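Local atomic coordinates of sensory box/response regulator (Mycobacterium smegmatis, PDB entry 5YRP), a protein that belongs to the EAL-domain family of bacterial signalling proteins and carries a magnesium ion in its barrel-like fold. Residues Y10-A24 with S235-P247. Sequence-based numbering, arbitrary orientation.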
ATOM      1  N   TYR A  10      -9.311 -15.879 -21.885  1.00 55.98           N
ATOM      2  CA  TYR A  10      -8.077 -16.283 -21.216  1.00 53.94           C
ATOM      3  C   TYR A  10      -6.898 -15.396 -21.564  1.00 52.32           C
ATOM      4  O   TYR A  10      -6.466 -15.343 -22.712  1.00 50.60           O
ATOM      5  CB  TYR A  10      -7.761 -17.730 -21.532  1.00 54.71           C
ATOM      6  CG  TYR A  10      -8.783 -18.690 -21.004  1.00 55.75           C
ATOM      7  CD1 TYR A  10      -8.667 -19.213 -19.719  1.00 55.46           C
ATOM      8  CD2 TYR A  10      -9.867 -19.078 -21.782  1.00 55.82           C
ATOM      9  CE1 TYR A  10      -9.603 -20.097 -19.221  1.00 56.61           C
ATOM     10  CE2 TYR A  10     -10.810 -19.965 -21.295  1.00 58.05           C
ATOM     11  CZ  TYR A  10     -10.675 -20.472 -20.013  1.00 58.23           C
ATOM     12  OH  TYR A  10     -11.609 -21.356 -19.520  1.00 59.60           O
ATOM     13  N   LEU A  11      -6.397 -14.697 -20.552  1.00 52.79           N
ATOM     14  CA  LEU A  11      -5.232 -13.828 -20.689  1.00 53.26           C
ATOM     15  C   LEU A  11      -3.998 -14.618 -20.282  1.00 52.65           C
ATOM     16  O   LEU A  11      -3.804 -14.883 -19.096  1.00 53.15           O
ATOM     17  CB  LEU A  11      -5.390 -12.593 -19.794  1.00 54.35           C
ATOM     18  CG  LEU A  11      -4.199 -11.642 -19.643  1.00 55.35           C
ATOM     19  CD1 LEU A  11      -3.633 -11.226 -20.995  1.00 56.89           C
ATOM     20  CD2 LEU A  11      -4.612 -10.414 -18.846  1.00 55.37           C
ATOM     21  N   PRO A  12      -3.159 -15.007 -21.260  1.00 51.99           N
ATOM     22  CA  PRO A  12      -2.025 -15.845 -20.906  1.00 51.94           C
ATOM     23  C   PRO A  12      -0.908 -15.074 -20.222  1.00 52.89           C
ATOM     24  O   PRO A  12      -0.715 -13.880 -20.465  1.00 51.07           O
ATOM     25  CB  PRO A  12      -1.549 -16.387 -22.252  1.00 52.16           C
ATOM     26  CG  PRO A  12      -1.946 -15.357 -23.230  1.00 52.05           C
ATOM     27  CD  PRO A  12      -3.184 -14.695 -22.700  1.00 52.71           C
ATOM     28  N   GLU A  13      -0.189 -15.792 -19.370  1.00 55.24           N
ATOM     29  CA  GLU A  13       0.910 -15.250 -18.588  1.00 56.46           C
ATOM     30  C   GLU A  13       2.197 -15.922 -19.029  1.00 55.43           C
ATOM     31  O   GLU A  13       2.373 -17.126 -18.835  1.00 54.79           O
ATOM     32  CB  GLU A  13       0.669 -15.528 -17.109  1.00 56.78           C
ATOM     33  CG  GLU A  13       1.793 -15.095 -16.190  1.00 56.55           C
ATOM     34  CD  GLU A  13       1.538 -15.527 -14.766  1.00 58.64           C
ATOM     35  OE1 GLU A  13       2.503 -15.920 -14.082  1.00 59.89           O
ATOM     36  OE2 GLU A  13       0.366 -15.490 -14.333  1.00 60.44           O
ATOM     37  N   ILE A  14       3.100 -15.139 -19.603  1.00 54.83           N
ATOM     38  CA  ILE A  14       4.290 -15.705 -20.213  1.00 56.07           C
ATOM     39  C   ILE A  14       5.567 -15.353 -19.460  1.00 55.38           C
ATOM     40  O   ILE A  14       5.618 -14.383 -18.712  1.00 54.40           O
ATOM     41  CB  ILE A  14       4.426 -15.271 -21.686  1.00 57.00           C
ATOM     42  CG1 ILE A  14       4.713 -13.773 -21.797  1.00 58.34           C
ATOM     43  CG2 ILE A  14       3.160 -15.619 -22.460  1.00 56.83           C
ATOM     44  CD1 ILE A  14       5.299 -13.387 -23.138  1.00 60.19           C
ATOM     45  N   ASP A  15       6.587 -16.180 -19.661  1.00 55.78           N
ATOM     46  CA  ASP A  15       7.948 -15.850 -19.286  1.00 56.18           C
ATOM     47  C   ASP A  15       8.507 -14.938 -20.369  1.00 56.50           C
ATOM     48  O   ASP A  15       8.669 -15.355 -21.511  1.00 55.42           O
ATOM     49  CB  ASP A  15       8.791 -17.123 -19.192  1.00 57.06           C
ATOM     50  CG  ASP A  15      10.212 -16.861 -18.716  1.00 57.53           C
ATOM     51  OD1 ASP A  15      10.587 -15.685 -18.511  1.00 56.60           O
ATOM     52  OD2 ASP A  15      10.960 -17.847 -18.547  1.00 57.91           O
HETATM   53  N   MSE A  16       8.807 -13.697 -20.010  1.00 57.89           N
HETATM   54  CA  MSE A  16       9.246 -12.699 -20.988  1.00 59.98           C
HETATM   55  C   MSE A  16      10.636 -12.921 -21.502  1.00 59.83           C
HETATM   56  O   MSE A  16      11.043 -12.298 -22.488  1.00 59.47           O
HETATM   57  CB  MSE A  16       9.225 -11.335 -20.336  1.00 62.89           C
HETATM   58  CG  MSE A  16       7.804 -10.898 -20.042  1.00 65.96           C
HETATM   59 SE   MSE A  16       7.909  -9.028 -19.453  1.00 75.60          SE
HETATM   60  CE  MSE A  16       8.706  -9.333 -17.676  1.00 72.92           C
ATOM     61  N   ARG A  17      11.386 -13.787 -20.829  1.00 59.69           N
ATOM     62  CA  ARG A  17      12.705 -14.192 -21.294  1.00 60.13           C
ATOM     63  C   ARG A  17      12.555 -15.119 -22.501  1.00 60.05           C
ATOM     64  O   ARG A  17      13.093 -14.852 -23.573  1.00 59.63           O
ATOM     65  CB  ARG A  17      13.475 -14.902 -20.175  1.00 60.37           C
ATOM     66  CG  ARG A  17      13.666 -14.070 -18.908  1.00 59.81           C
ATOM     67  CD  ARG A  17      14.386 -14.836 -17.802  1.00 58.92           C
ATOM     68  NE  ARG A  17      13.664 -16.040 -17.385  1.00 59.46           N
ATOM     69  CZ  ARG A  17      13.909 -16.735 -16.275  1.00 60.94           C
ATOM     70  NH1 ARG A  17      13.182 -17.817 -16.004  1.00 60.64           N
ATOM     71  NH2 ARG A  17      14.866 -16.359 -15.430  1.00 62.55           N
ATOM     72  N   THR A  18      11.802 -16.197 -22.309  1.00 60.82           N
ATOM     73  CA  THR A  18      11.607 -17.230 -23.331  1.00 62.23           C
ATOM     74  C   THR A  18      10.441 -16.916 -24.266  1.00 62.41           C
ATOM     75  O   THR A  18      10.531 -17.110 -25.474  1.00 64.82           O
ATOM     76  CB  THR A  18      11.322 -18.600 -22.676  1.00 63.32           C
ATOM     77  OG1 THR A  18      12.272 -18.846 -21.638  1.00 64.14           O
ATOM     78  CG2 THR A  18      11.386 -19.733 -23.706  1.00 65.08           C
ATOM     79  N   GLY A  19       9.345 -16.440 -23.691  1.00 62.70           N
ATOM     80  CA  GLY A  19       8.075 -16.318 -24.403  1.00 61.74           C
ATOM     81  C   GLY A  19       7.145 -17.474 -24.080  1.00 61.09           C
ATOM     82  O   GLY A  19       6.058 -17.565 -24.645  1.00 62.54           O
ATOM     83  N   GLU A  20       7.569 -18.343 -23.162  1.00 60.71           N
ATOM     84  CA  GLU A  20       6.816 -19.545 -22.782  1.00 60.19           C
ATOM     85  C   GLU A  20       5.616 -19.204 -21.894  1.00 58.33           C
ATOM     86  O   GLU A  20       5.728 -18.388 -20.981  1.00 57.37           O
ATOM     87  CB  GLU A  20       7.731 -20.529 -22.040  1.00 60.78           C
ATOM     88  CG  GLU A  20       7.053 -21.841 -21.648  1.00 61.69           C
ATOM     89  CD  GLU A  20       7.900 -22.727 -20.747  1.00 61.59           C
ATOM     90  OE1 GLU A  20       8.965 -22.280 -20.265  1.00 61.24           O
ATOM     91  OE2 GLU A  20       7.489 -23.884 -20.515  1.00 60.76           O
ATOM     92  N   VAL A  21       4.483 -19.852 -22.158  1.00 56.11           N
ATOM     93  CA  VAL A  21       3.267 -19.672 -21.363  1.00 55.18           C
ATOM     94  C   VAL A  21       3.360 -20.465 -20.055  1.00 54.78           C
ATOM     95  O   VAL A  21       3.385 -21.697 -20.066  1.00 52.52           O
ATOM     96  CB  VAL A  21       2.009 -20.116 -22.142  1.00 55.60           C
ATOM     97  CG1 VAL A  21       0.758 -19.969 -21.286  1.00 55.84           C
ATOM     98  CG2 VAL A  21       1.856 -19.309 -23.424  1.00 55.32           C
ATOM     99  N   LEU A  22       3.402 -19.744 -18.935  1.00 55.14           N
ATOM    100  CA  LEU A  22       3.512 -20.350 -17.602  1.00 54.92           C
ATOM    101  C   LEU A  22       2.159 -20.522 -16.925  1.00 55.69           C
ATOM    102  O   LEU A  22       1.977 -21.423 -16.100  1.00 55.29           O
ATOM    103  CB  LEU A  22       4.411 -19.502 -16.705  1.00 54.38           C
ATOM    104  CG  LEU A  22       5.786 -19.141 -17.266  1.00 54.84           C
ATOM    105  CD1 LEU A  22       6.575 -18.409 -16.201  1.00 55.18           C
ATOM    106  CD2 LEU A  22       6.555 -20.364 -17.746  1.00 55.32           C
ATOM    107  N   ALA A  23       1.221 -19.641 -17.259  1.00 56.53           N
ATOM    108  CA  ALA A  23      -0.130 -19.707 -16.711  1.00 55.82           C
ATOM    109  C   ALA A  23      -1.125 -18.973 -17.599  1.00 54.11           C
ATOM    110  O   ALA A  23      -0.741 -18.316 -18.564  1.00 53.99           O
ATOM    111  CB  ALA A  23      -0.148 -19.124 -15.306  1.00 56.40           C
ATOM    112  N   ALA A  24      -2.404 -19.099 -17.263  1.00 53.66           N
ATOM    113  CA  ALA A  24      -3.479 -18.393 -17.961  1.00 52.41           C
ATOM    114  C   ALA A  24      -4.557 -17.954 -16.985  1.00 51.47           C
ATOM    115  O   ALA A  24      -5.134 -18.784 -16.291  1.00 51.16           O
ATOM    116  CB  ALA A  24      -4.087 -19.283 -19.025  1.00 52.28           C
ATOM    117  N   SER A 235     -10.353 -22.247 -26.974  1.00 61.68           N
ATOM    118  CA  SER A 235      -9.876 -22.964 -28.154  1.00 61.04           C
ATOM    119  C   SER A 235      -8.559 -22.385 -28.657  1.00 61.79           C
ATOM    120  O   SER A 235      -7.634 -23.116 -29.012  1.00 61.79           O
ATOM    121  CB  SER A 235     -10.915 -22.890 -29.268  1.00 60.64           C
ATOM    122  OG  SER A 235     -10.892 -21.631 -29.922  1.00 60.23           O
ATOM    123  N   GLU A 236      -8.497 -21.060 -28.696  1.00 62.58           N
ATOM    124  CA  GLU A 236      -7.301 -20.352 -29.138  1.00 63.32           C
ATOM    125  C   GLU A 236      -6.142 -20.601 -28.168  1.00 63.02           C
ATOM    126  O   GLU A 236      -4.988 -20.708 -28.581  1.00 62.86           O
ATOM    127  CB  GLU A 236      -7.589 -18.853 -29.254  1.00 64.56           C
ATOM    128  CG  GLU A 236      -8.615 -18.484 -30.320  1.00 65.47           C
ATOM    129  CD  GLU A 236      -8.996 -17.008 -30.297  1.00 67.79           C
ATOM    130  OE1 GLU A 236      -9.288 -16.465 -29.207  1.00 66.67           O
ATOM    131  OE2 GLU A 236      -9.018 -16.384 -31.378  1.00 72.04           O
HETATM  132  N   MSE A 237      -6.463 -20.690 -26.880  1.00 63.27           N
HETATM  133  CA  MSE A 237      -5.474 -20.957 -25.836  1.00 63.09           C
HETATM  134  C   MSE A 237      -4.890 -22.331 -26.007  1.00 60.40           C
HETATM  135  O   MSE A 237      -3.681 -22.504 -25.874  1.00 59.70           O
HETATM  136  CB  MSE A 237      -6.124 -20.790 -24.460  1.00 67.26           C
HETATM  137  CG  MSE A 237      -5.176 -21.014 -23.281  1.00 73.55           C
HETATM  138 SE   MSE A 237      -3.730 -19.675 -23.205  1.00 85.80          SE
HETATM  139  CE  MSE A 237      -4.778 -18.147 -22.571  1.00 82.79           C
ATOM    140  N   GLN A 238      -5.736 -23.319 -26.298  1.00 58.14           N
ATOM    141  CA  GLN A 238      -5.266 -24.674 -26.609  1.00 56.52           C
ATOM    142  C   GLN A 238      -4.172 -24.604 -27.654  1.00 53.65           C
ATOM    143  O   GLN A 238      -3.063 -25.090 -27.446  1.00 51.38           O
ATOM    144  CB  GLN A 238      -6.395 -25.549 -27.165  1.00 58.47           C
ATOM    145  CG  GLN A 238      -7.133 -26.389 -26.144  1.00 58.99           C
ATOM    146  CD  GLN A 238      -7.916 -27.514 -26.793  1.00 59.54           C
ATOM    147  OE1 GLN A 238      -8.536 -27.325 -27.842  1.00 61.99           O
ATOM    148  NE2 GLN A 238      -7.890 -28.692 -26.180  1.00 58.99           N
ATOM    149  N   THR A 239      -4.518 -23.989 -28.780  1.00 51.98           N
ATOM    150  CA  THR A 239      -3.611 -23.822 -29.910  1.00 52.16           C
ATOM    151  C   THR A 239      -2.302 -23.168 -29.466  1.00 50.40           C
ATOM    152  O   THR A 239      -1.219 -23.601 -29.854  1.00 51.80           O
ATOM    153  CB  THR A 239      -4.290 -22.995 -31.021  1.00 53.15           C
ATOM    154  OG1 THR A 239      -5.585 -23.550 -31.299  1.00 54.64           O
ATOM    155  CG2 THR A 239      -3.465 -22.991 -32.300  1.00 53.47           C
ATOM    156  N   LEU A 240      -2.408 -22.143 -28.631  1.00 48.56           N
ATOM    157  CA  LEU A 240      -1.235 -21.463 -28.095  1.00 48.10           C
ATOM    158  C   LEU A 240      -0.429 -22.364 -27.169  1.00 48.39           C
ATOM    159  O   LEU A 240       0.796 -22.369 -27.209  1.00 47.31           O
ATOM    160  CB  LEU A 240      -1.663 -20.201 -27.347  1.00 48.53           C
ATOM    161  CG  LEU A 240      -0.580 -19.427 -26.587  1.00 49.06           C
ATOM    162  CD1 LEU A 240       0.628 -19.120 -27.460  1.00 49.42           C
ATOM    163  CD2 LEU A 240      -1.167 -18.140 -26.032  1.00 49.01           C
ATOM    164  N   LEU A 241      -1.124 -23.113 -26.323  1.00 51.01           N
ATOM    165  CA  LEU A 241      -0.480 -24.048 -25.400  1.00 51.93           C
ATOM    166  C   LEU A 241       0.158 -25.223 -26.127  1.00 53.53           C
ATOM    167  O   LEU A 241       1.142 -25.788 -25.648  1.00 55.47           O
ATOM    168  CB  LEU A 241      -1.484 -24.565 -24.374  1.00 52.03           C
ATOM    169  CG  LEU A 241      -1.992 -23.528 -23.371  1.00 52.77           C
ATOM    170  CD1 LEU A 241      -3.160 -24.102 -22.588  1.00 54.66           C
ATOM    171  CD2 LEU A 241      -0.890 -23.082 -22.423  1.00 52.84           C
ATOM    172  N   ALA A 242      -0.420 -25.594 -27.269  1.00 54.96           N
ATOM    173  CA  ALA A 242       0.138 -26.643 -28.126  1.00 55.79           C
ATOM    174  C   ALA A 242       1.516 -26.227 -28.635  1.00 55.80           C
ATOM    175  O   ALA A 242       2.467 -27.012 -28.613  1.00 55.66           O
ATOM    176  CB  ALA A 242      -0.796 -26.931 -29.293  1.00 56.13           C
ATOM    177  N   LYS A 243       1.608 -24.982 -29.085  1.00 54.91           N
ATOM    178  CA  LYS A 243       2.882 -24.402 -29.477  1.00 55.88           C
ATOM    179  C   LYS A 243       3.774 -24.278 -28.248  1.00 58.35           C
ATOM    180  O   LYS A 243       4.930 -24.703 -28.262  1.00 61.74           O
ATOM    181  CB  LYS A 243       2.675 -23.030 -30.101  1.00 55.01           C
ATOM    182  CG  LYS A 243       1.832 -23.042 -31.362  1.00 55.18           C
ATOM    183  CD  LYS A 243       1.622 -21.634 -31.885  1.00 55.49           C
ATOM    184  CE  LYS A 243       0.457 -21.565 -32.853  1.00 56.32           C
ATOM    185  NZ  LYS A 243       0.262 -20.182 -33.365  1.00 58.00           N
ATOM    186  N   GLY A 244       3.218 -23.693 -27.189  1.00 59.32           N
ATOM    187  CA  GLY A 244       3.905 -23.562 -25.903  1.00 58.42           C
ATOM    188  C   GLY A 244       4.453 -22.174 -25.623  1.00 58.90           C
ATOM    189  O   GLY A 244       4.758 -21.850 -24.472  1.00 59.00           O
ATOM    190  N   ARG A 245       4.585 -21.355 -26.667  1.00 59.43           N
ATOM    191  CA  ARG A 245       5.188 -20.027 -26.543  1.00 59.56           C
ATOM    192  C   ARG A 245       4.468 -18.983 -27.382  1.00 58.28           C
ATOM    193  O   ARG A 245       3.573 -19.300 -28.162  1.00 58.03           O
ATOM    194  CB  ARG A 245       6.646 -20.065 -27.005  1.00 61.97           C
ATOM    195  CG  ARG A 245       7.501 -21.161 -26.388  1.00 64.66           C
ATOM    196  CD  ARG A 245       8.942 -21.089 -26.880  1.00 66.65           C
ATOM    197  NE  ARG A 245       9.030 -21.173 -28.343  1.00 67.56           N
ATOM    198  CZ  ARG A 245       9.089 -20.133 -29.178  1.00 67.10           C
ATOM    199  NH1 ARG A 245       9.069 -18.876 -28.728  1.00 65.66           N
ATOM    200  NH2 ARG A 245       9.163 -20.357 -30.487  1.00 66.99           N
ATOM    201  N   VAL A 246       4.887 -17.733 -27.207  1.00 57.01           N
ATOM    202  CA  VAL A 246       4.516 -16.633 -28.098  1.00 56.74           C
ATOM    203  C   VAL A 246       5.812 -16.017 -28.626  1.00 58.08           C
ATOM    204  O   VAL A 246       6.883 -16.262 -28.065  1.00 59.23           O
ATOM    205  CB  VAL A 246       3.660 -15.554 -27.394  1.00 55.89           C
ATOM    206  CG1 VAL A 246       2.372 -16.156 -26.860  1.00 55.27           C
ATOM    207  CG2 VAL A 246       4.432 -14.865 -26.276  1.00 55.95           C
ATOM    208  N   PRO A 247       5.726 -15.227 -29.712  1.00 59.00           N
ATOM    209  CA  PRO A 247       6.923 -14.565 -30.240  1.00 57.90           C
ATOM    210  C   PRO A 247       7.174 -13.196 -29.601  1.00 56.36           C
ATOM    211  O   PRO A 247       7.466 -13.111 -28.405  1.00 55.29           O
ATOM    212  CB  PRO A 247       6.603 -14.421 -31.729  1.00 59.08           C
ATOM    213  CG  PRO A 247       5.113 -14.311 -31.787  1.00 59.25           C
ATOM    214  CD  PRO A 247       4.552 -15.022 -30.584  1.00 58.64           C
TER
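P12 lays its ring against two residues of the last helix: CB lies 3.7 Å from CE of the selenomethionine M237, and CG meets L240 CD2 4.0 Å away, the prolyl ring and the leucine side chain crossing at about a right angle. With CG anti to its backbone N (chi1 -179°) and bends at the next two torsions, M237 carries its methyl to the strand; W71 of helix 52-73 touches it as well. Two residues farther along the same strand, I14 CD1 touches V246 CG2 at 3.6 Å. The hairpin is the first, antiparallel pair of strands in the modified TIM barrel of EAL domains, and the C-terminal helix packs across its outer surface; L11 points away from the helix, its side chain about 7 Å from the bound magnesium ion. At the turn, a G1 bulge of G19 and E20 opposite D15, the contact becomes backbone to backbone. G19 O accepts a hydrogen bond from V246 N (2.8 Å), and V21 N donates nearly straight (170°) to G244 O, giving a single bridge between E20 and R245. V21 then sets its two methyls on the last turn of the helix, CG1 on L241 CD2 (3.7 Å) and CG2 on L240 CG (4.0 Å), while A24 CB lies 3.8 Å from M237 CE.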